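Local coordinates for protein pullulanase (Klebsiella oxytoca, PDB 2YOC) that hydrolyses the alpha-1,6-glucosidic linkages of pullulan and related branched glucans as a secreted glycosyl hydrolase, at residues B[647-661]-B[678-691]. Sequence-based numbering, arbitrary orientation.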
loop_
_atom_site.group_PDB
_atom_site.type_symbol
_atom_site.label_atom_id
_atom_site.label_comp_id
_atom_site.label_asym_id
_atom_site.label_seq_id
_atom_site.Cartn_x
_atom_site.Cartn_y
_atom_site.Cartn_z
ATOM N N ALA B 647 12.986 -17.085 38.743
ATOM C CA ALA B 647 13.485 -15.904 39.400
ATOM C C ALA B 647 14.578 -16.212 40.411
ATOM O O ALA B 647 15.625 -15.544 40.391
ATOM C CB ALA B 647 12.353 -15.171 40.058
ATOM N N ASP B 648 14.352 -17.236 41.276
ATOM C CA ASP B 648 15.301 -17.609 42.329
ATOM C C ASP B 648 16.583 -18.115 41.695
ATOM O O ASP B 648 17.673 -17.867 42.226
ATOM C CB ASP B 648 14.723 -18.664 43.282
ATOM C CG ASP B 648 13.524 -18.278 44.118
ATOM O OD1 ASP B 648 13.285 -17.074 44.291
ATOM O OD2 ASP B 648 12.860 -19.191 44.665
ATOM N N SER B 649 16.463 -18.798 40.542
ATOM C CA SER B 649 17.630 -19.295 39.841
ATOM C C SER B 649 18.481 -18.136 39.344
ATOM O O SER B 649 19.680 -18.104 39.601
ATOM C CB SER B 649 17.228 -20.175 38.669
ATOM O OG SER B 649 18.423 -20.726 38.139
ATOM N N LEU B 650 17.854 -17.161 38.674
ATOM C CA LEU B 650 18.548 -16.001 38.139
ATOM C C LEU B 650 19.209 -15.180 39.247
ATOM O O LEU B 650 20.310 -14.673 39.047
ATOM C CB LEU B 650 17.633 -15.163 37.255
ATOM C CG LEU B 650 17.115 -15.830 35.973
ATOM C CD1 LEU B 650 15.786 -15.249 35.576
ATOM C CD2 LEU B 650 18.105 -15.686 34.828
ATOM N N ALA B 651 18.606 -15.147 40.442
ATOM C CA ALA B 651 19.166 -14.436 41.612
ATOM C C ALA B 651 20.550 -14.974 41.930
ATOM O O ALA B 651 21.487 -14.190 42.015
ATOM C CB ALA B 651 18.247 -14.575 42.821
ATOM N N VAL B 652 20.687 -16.309 42.036
ATOM C CA VAL B 652 21.957 -16.972 42.303
ATOM C C VAL B 652 23.027 -16.632 41.233
ATOM O O VAL B 652 24.136 -16.207 41.589
ATOM C CB VAL B 652 21.746 -18.486 42.489
ATOM C CG1 VAL B 652 23.056 -19.245 42.476
ATOM C CG2 VAL B 652 20.983 -18.777 43.772
ATOM N N TRP B 653 22.696 -16.781 39.939
ATOM C CA TRP B 653 23.674 -16.474 38.893
ATOM C C TRP B 653 24.043 -14.994 38.940
ATOM O O TRP B 653 25.208 -14.641 38.726
ATOM C CB TRP B 653 23.168 -16.874 37.506
ATOM C CG TRP B 653 22.840 -18.335 37.357
ATOM C CD1 TRP B 653 21.598 -18.890 37.241
ATOM C CD2 TRP B 653 23.774 -19.429 37.305
ATOM N NE1 TRP B 653 21.705 -20.255 37.058
ATOM C CE2 TRP B 653 23.028 -20.610 37.104
ATOM C CE3 TRP B 653 25.176 -19.520 37.375
ATOM C CZ2 TRP B 653 23.638 -21.865 36.990
ATOM C CZ3 TRP B 653 25.780 -20.763 37.225
ATOM C CH2 TRP B 653 25.016 -21.915 37.057
ATOM N N THR B 654 23.065 -14.141 39.309
ATOM C CA THR B 654 23.273 -12.705 39.452
ATOM C C THR B 654 24.256 -12.357 40.569
ATOM O O THR B 654 25.327 -11.865 40.215
ATOM C CB THR B 654 21.963 -11.926 39.421
ATOM O OG1 THR B 654 21.239 -12.339 38.274
ATOM C CG2 THR B 654 22.176 -10.444 39.326
ATOM N N THR B 655 23.942 -12.637 41.869
ATOM C CA THR B 655 24.860 -12.324 42.979
ATOM C C THR B 655 25.929 -13.305 43.346
ATOM O O THR B 655 27.014 -12.873 43.766
ATOM C CB THR B 655 24.214 -11.770 44.253
ATOM O OG1 THR B 655 23.037 -12.492 44.598
ATOM C CG2 THR B 655 24.012 -10.277 44.187
ATOM N N ASP B 656 25.653 -14.597 43.261
ATOM C CA ASP B 656 26.687 -15.537 43.659
ATOM C C ASP B 656 27.697 -15.795 42.536
ATOM O O ASP B 656 28.890 -15.970 42.795
ATOM C CB ASP B 656 26.059 -16.788 44.259
ATOM C CG ASP B 656 25.103 -16.438 45.408
ATOM O OD1 ASP B 656 25.528 -15.712 46.349
ATOM O OD2 ASP B 656 23.937 -16.889 45.370
ATOM N N TYR B 657 27.234 -15.694 41.291
ATOM C CA TYR B 657 28.093 -15.905 40.123
ATOM C C TYR B 657 28.532 -14.660 39.386
ATOM O O TYR B 657 29.443 -14.734 38.548
ATOM C CB TYR B 657 27.521 -16.970 39.196
ATOM C CG TYR B 657 27.601 -18.321 39.861
ATOM C CD1 TYR B 657 28.813 -18.998 39.958
ATOM C CD2 TYR B 657 26.487 -18.887 40.471
ATOM C CE1 TYR B 657 28.888 -20.256 40.545
ATOM C CE2 TYR B 657 26.559 -20.132 41.088
ATOM C CZ TYR B 657 27.759 -20.821 41.110
ATOM O OH TYR B 657 27.830 -22.067 41.682
ATOM N N LYS B 658 27.934 -13.496 39.742
ATOM C CA LYS B 658 28.303 -12.201 39.184
ATOM C C LYS B 658 28.201 -12.174 37.656
ATOM O O LYS B 658 29.153 -11.804 36.953
ATOM C CB LYS B 658 29.673 -11.736 39.731
ATOM C CG LYS B 658 29.601 -11.332 41.199
ATOM C CD LYS B 658 30.914 -10.822 41.746
ATOM C CE LYS B 658 30.666 -10.360 43.158
ATOM N NZ LYS B 658 31.771 -9.539 43.696
ATOM N N ILE B 659 27.026 -12.603 37.155
ATOM C CA ILE B 659 26.693 -12.610 35.725
ATOM C C ILE B 659 26.081 -11.218 35.417
ATOM O O ILE B 659 25.359 -10.657 36.277
ATOM C CB ILE B 659 25.757 -13.813 35.428
ATOM C CG1 ILE B 659 26.496 -15.153 35.647
ATOM C CG2 ILE B 659 25.111 -13.743 34.052
ATOM C CD1 ILE B 659 27.593 -15.602 34.572
ATOM N N ASP B 660 26.421 -10.640 34.245
ATOM C CA ASP B 660 25.956 -9.295 33.898
ATOM C C ASP B 660 24.689 -9.230 33.077
ATOM O O ASP B 660 24.006 -8.201 33.095
ATOM C CB ASP B 660 27.072 -8.487 33.210
ATOM C CG ASP B 660 28.385 -8.522 33.960
ATOM O OD1 ASP B 660 28.405 -8.088 35.148
ATOM O OD2 ASP B 660 29.376 -9.049 33.393
ATOM N N GLY B 661 24.408 -10.302 32.335
ATOM C CA GLY B 661 23.235 -10.380 31.479
ATOM C C GLY B 661 22.814 -11.799 31.184
ATOM O O GLY B 661 23.623 -12.730 31.296
ATOM N N ALA B 678 10.424 -11.287 36.715
ATOM C CA ALA B 678 11.778 -11.748 36.996
ATOM C C ALA B 678 12.752 -10.612 36.857
ATOM O O ALA B 678 13.635 -10.462 37.707
ATOM C CB ALA B 678 12.161 -12.860 36.047
ATOM N N TRP B 679 12.574 -9.783 35.812
ATOM C CA TRP B 679 13.450 -8.669 35.608
ATOM C C TRP B 679 13.424 -7.681 36.786
ATOM O O TRP B 679 14.481 -7.386 37.339
ATOM C CB TRP B 679 13.177 -7.998 34.288
ATOM C CG TRP B 679 14.307 -7.101 33.860
ATOM C CD1 TRP B 679 15.647 -7.352 33.958
ATOM C CD2 TRP B 679 14.185 -5.810 33.267
ATOM N NE1 TRP B 679 16.364 -6.278 33.504
ATOM C CE2 TRP B 679 15.495 -5.335 33.027
ATOM C CE3 TRP B 679 13.094 -5.017 32.890
ATOM C CZ2 TRP B 679 15.741 -4.116 32.405
ATOM C CZ3 TRP B 679 13.340 -3.795 32.294
ATOM C CH2 TRP B 679 14.647 -3.362 32.044
ATOM N N GLU B 680 12.224 -7.261 37.241
ATOM C CA GLU B 680 12.130 -6.355 38.376
ATOM C C GLU B 680 12.779 -6.957 39.623
ATOM O O GLU B 680 13.524 -6.264 40.343
ATOM C CB GLU B 680 10.687 -5.915 38.645
ATOM C CG GLU B 680 10.122 -4.866 37.698
ATOM C CD GLU B 680 11.063 -3.860 37.062
ATOM O OE1 GLU B 680 11.691 -3.076 37.808
ATOM O OE2 GLU B 680 11.151 -3.842 35.812
ATOM N N ARG B 681 12.568 -8.263 39.819
ATOM C CA ARG B 681 13.119 -9.009 40.928
ATOM C C ARG B 681 14.648 -8.997 40.859
ATOM O O ARG B 681 15.279 -8.525 41.800
ATOM C CB ARG B 681 12.508 -10.416 40.967
ATOM C CG ARG B 681 13.256 -11.368 41.867
ATOM C CD ARG B 681 12.448 -11.936 43.029
ATOM N NE ARG B 681 13.004 -13.226 43.469
ATOM C CZ ARG B 681 14.162 -13.380 44.115
ATOM N NH1 ARG B 681 14.906 -12.320 44.427
ATOM N NH2 ARG B 681 14.588 -14.591 44.442
ATOM N N ILE B 682 15.229 -9.399 39.734
ATOM C CA ILE B 682 16.685 -9.418 39.578
ATOM C C ILE B 682 17.347 -8.033 39.711
ATOM O O ILE B 682 18.467 -7.929 40.233
ATOM C CB ILE B 682 17.089 -10.177 38.289
ATOM C CG1 ILE B 682 16.566 -11.634 38.294
ATOM C CG2 ILE B 682 18.582 -10.149 38.021
ATOM C CD1 ILE B 682 16.793 -12.436 39.599
ATOM N N LYS B 683 16.618 -6.964 39.300
ATOM C CA LYS B 683 17.099 -5.572 39.343
ATOM C C LYS B 683 17.419 -5.123 40.751
ATOM O O LYS B 683 18.271 -4.251 40.940
ATOM C CB LYS B 683 16.138 -4.605 38.632
ATOM C CG LYS B 683 16.345 -4.594 37.125
ATOM C CD LYS B 683 15.873 -3.309 36.524
ATOM C CE LYS B 683 14.523 -3.408 35.866
ATOM N NZ LYS B 683 13.865 -2.080 35.819
ATOM N N ALA B 684 16.788 -5.766 41.744
ATOM C CA ALA B 684 17.021 -5.442 43.137
ATOM C C ALA B 684 18.362 -6.004 43.652
ATOM O O ALA B 684 18.813 -5.627 44.741
ATOM C CB ALA B 684 15.862 -5.927 43.977
ATOM N N LEU B 685 19.003 -6.867 42.858
ATOM C CA LEU B 685 20.281 -7.492 43.188
ATOM C C LEU B 685 21.391 -6.917 42.364
ATOM O O LEU B 685 22.548 -6.987 42.778
ATOM C CB LEU B 685 20.228 -8.996 42.944
ATOM C CG LEU B 685 19.380 -9.757 43.909
ATOM C CD1 LEU B 685 18.802 -10.970 43.238
ATOM C CD2 LEU B 685 20.142 -10.123 45.153
ATOM N N ASN B 686 21.044 -6.426 41.158
ATOM C CA ASN B 686 21.907 -5.761 40.184
ATOM C C ASN B 686 21.009 -4.894 39.287
ATOM O O ASN B 686 20.289 -5.407 38.412
ATOM C CB ASN B 686 22.680 -6.759 39.371
ATOM C CG ASN B 686 23.749 -6.151 38.513
ATOM O OD1 ASN B 686 23.678 -4.982 38.059
ATOM N ND2 ASN B 686 24.757 -6.973 38.252
ATOM N N PRO B 687 21.051 -3.570 39.510
ATOM C CA PRO B 687 20.148 -2.664 38.786
ATOM C C PRO B 687 20.455 -2.483 37.325
ATOM O O PRO B 687 19.591 -2.002 36.582
ATOM C CB PRO B 687 20.302 -1.355 39.541
ATOM C CG PRO B 687 20.907 -1.739 40.882
ATOM C CD PRO B 687 21.828 -2.838 40.521
ATOM N N ASP B 688 21.671 -2.883 36.913
ATOM C CA ASP B 688 22.141 -2.731 35.532
ATOM C C ASP B 688 22.179 -4.044 34.781
ATOM O O ASP B 688 22.990 -4.232 33.865
ATOM C CB ASP B 688 23.497 -1.995 35.516
ATOM C CG ASP B 688 23.483 -0.684 36.289
ATOM O OD1 ASP B 688 22.366 -0.079 36.446
ATOM O OD2 ASP B 688 24.564 -0.255 36.735
ATOM N N ILE B 689 21.277 -4.960 35.166
ATOM C CA ILE B 689 21.230 -6.277 34.530
ATOM C C ILE B 689 20.505 -6.222 33.199
ATOM O O ILE B 689 19.527 -5.523 33.061
ATOM C CB ILE B 689 20.675 -7.353 35.497
ATOM C CG1 ILE B 689 21.102 -8.768 35.068
ATOM C CG2 ILE B 689 19.137 -7.211 35.753
ATOM C CD1 ILE B 689 22.260 -9.236 35.718
ATOM N N TYR B 690 20.986 -6.945 32.227
ATOM C CA TYR B 690 20.354 -6.949 30.926
ATOM C C TYR B 690 19.688 -8.286 30.639
ATOM O O TYR B 690 20.259 -9.332 30.923
ATOM C CB TYR B 690 21.369 -6.559 29.832
ATOM C CG TYR B 690 20.758 -6.342 28.471
ATOM C CD1 TYR B 690 19.805 -5.350 28.262
ATOM C CD2 TYR B 690 21.112 -7.148 27.392
ATOM C CE1 TYR B 690 19.219 -5.166 27.014
ATOM C CE2 TYR B 690 20.554 -6.955 26.130
ATOM C CZ TYR B 690 19.617 -5.956 25.944
ATOM O OH TYR B 690 19.058 -5.783 24.709
ATOM N N PHE B 691 18.444 -8.238 30.127
ATOM C CA PHE B 691 17.677 -9.441 29.735
ATOM C C PHE B 691 17.378 -9.324 28.250
ATOM O O PHE B 691 16.977 -8.261 27.771
ATOM C CB PHE B 691 16.327 -9.556 30.499
ATOM C CG PHE B 691 16.296 -10.121 31.906
ATOM C CD1 PHE B 691 17.426 -10.076 32.723
ATOM C CD2 PHE B 691 15.113 -10.629 32.442
ATOM C CE1 PHE B 691 17.385 -10.579 34.023
ATOM C CE2 PHE B 691 15.068 -11.118 33.743
ATOM C CZ PHE B 691 16.200 -11.082 34.531
#
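I682 enters helix 647-655 as a knob, its side chain seated among A647, L650, A651 and T654. CG1 lies anti to the carbonyl carbon (chi1 -58°) and carries CD1 down onto the helix backbone, 3.4 Å from A651 N, with L650 CB also beside it, while CG2 turns to T654 and lies 3.5 Å from its OG1. That hydroxyl is spent within its own helix: OG1 donates to L650 O (2.6 Å) from above the carbonyl plane, and the same oxygen also receives T654 N. T654 CG2 meets I689 CD1 tip to tip at 3.8 Å and also packs on N686 CB. Further along, L685 spreads its two methyls, CD1 on A651 CB and CD2 on T655. At the exposed border R681, bent at chi2, passes A647 CB and delivers NH2 to D648 OD1 in a 2.8 Å salt bridge, the oxygen being met on its anti side and the two planes 65° apart. Y368 and K644 hold the other carboxylate oxygen, OD2. Beyond the helices, Y690 N reaches D660 O in a weak bond (3.4 Å), and V587 and K580 fix the D660 carboxylate. N686 OD1 accepts from D688 N, an Asx turn within the bend that leads into strand 690-693. The axes of 647-655 and 678-683 approach to 9.6 Å at 34°. Helix 640-655 leads into strand 661-664, and helix 672-683 connects that strand to its parallel neighbour 690-693, a beta-alpha-beta crossover in the closed eight-stranded (beta/alpha)8 barrel of the alpha-amylase-type catalytic domain.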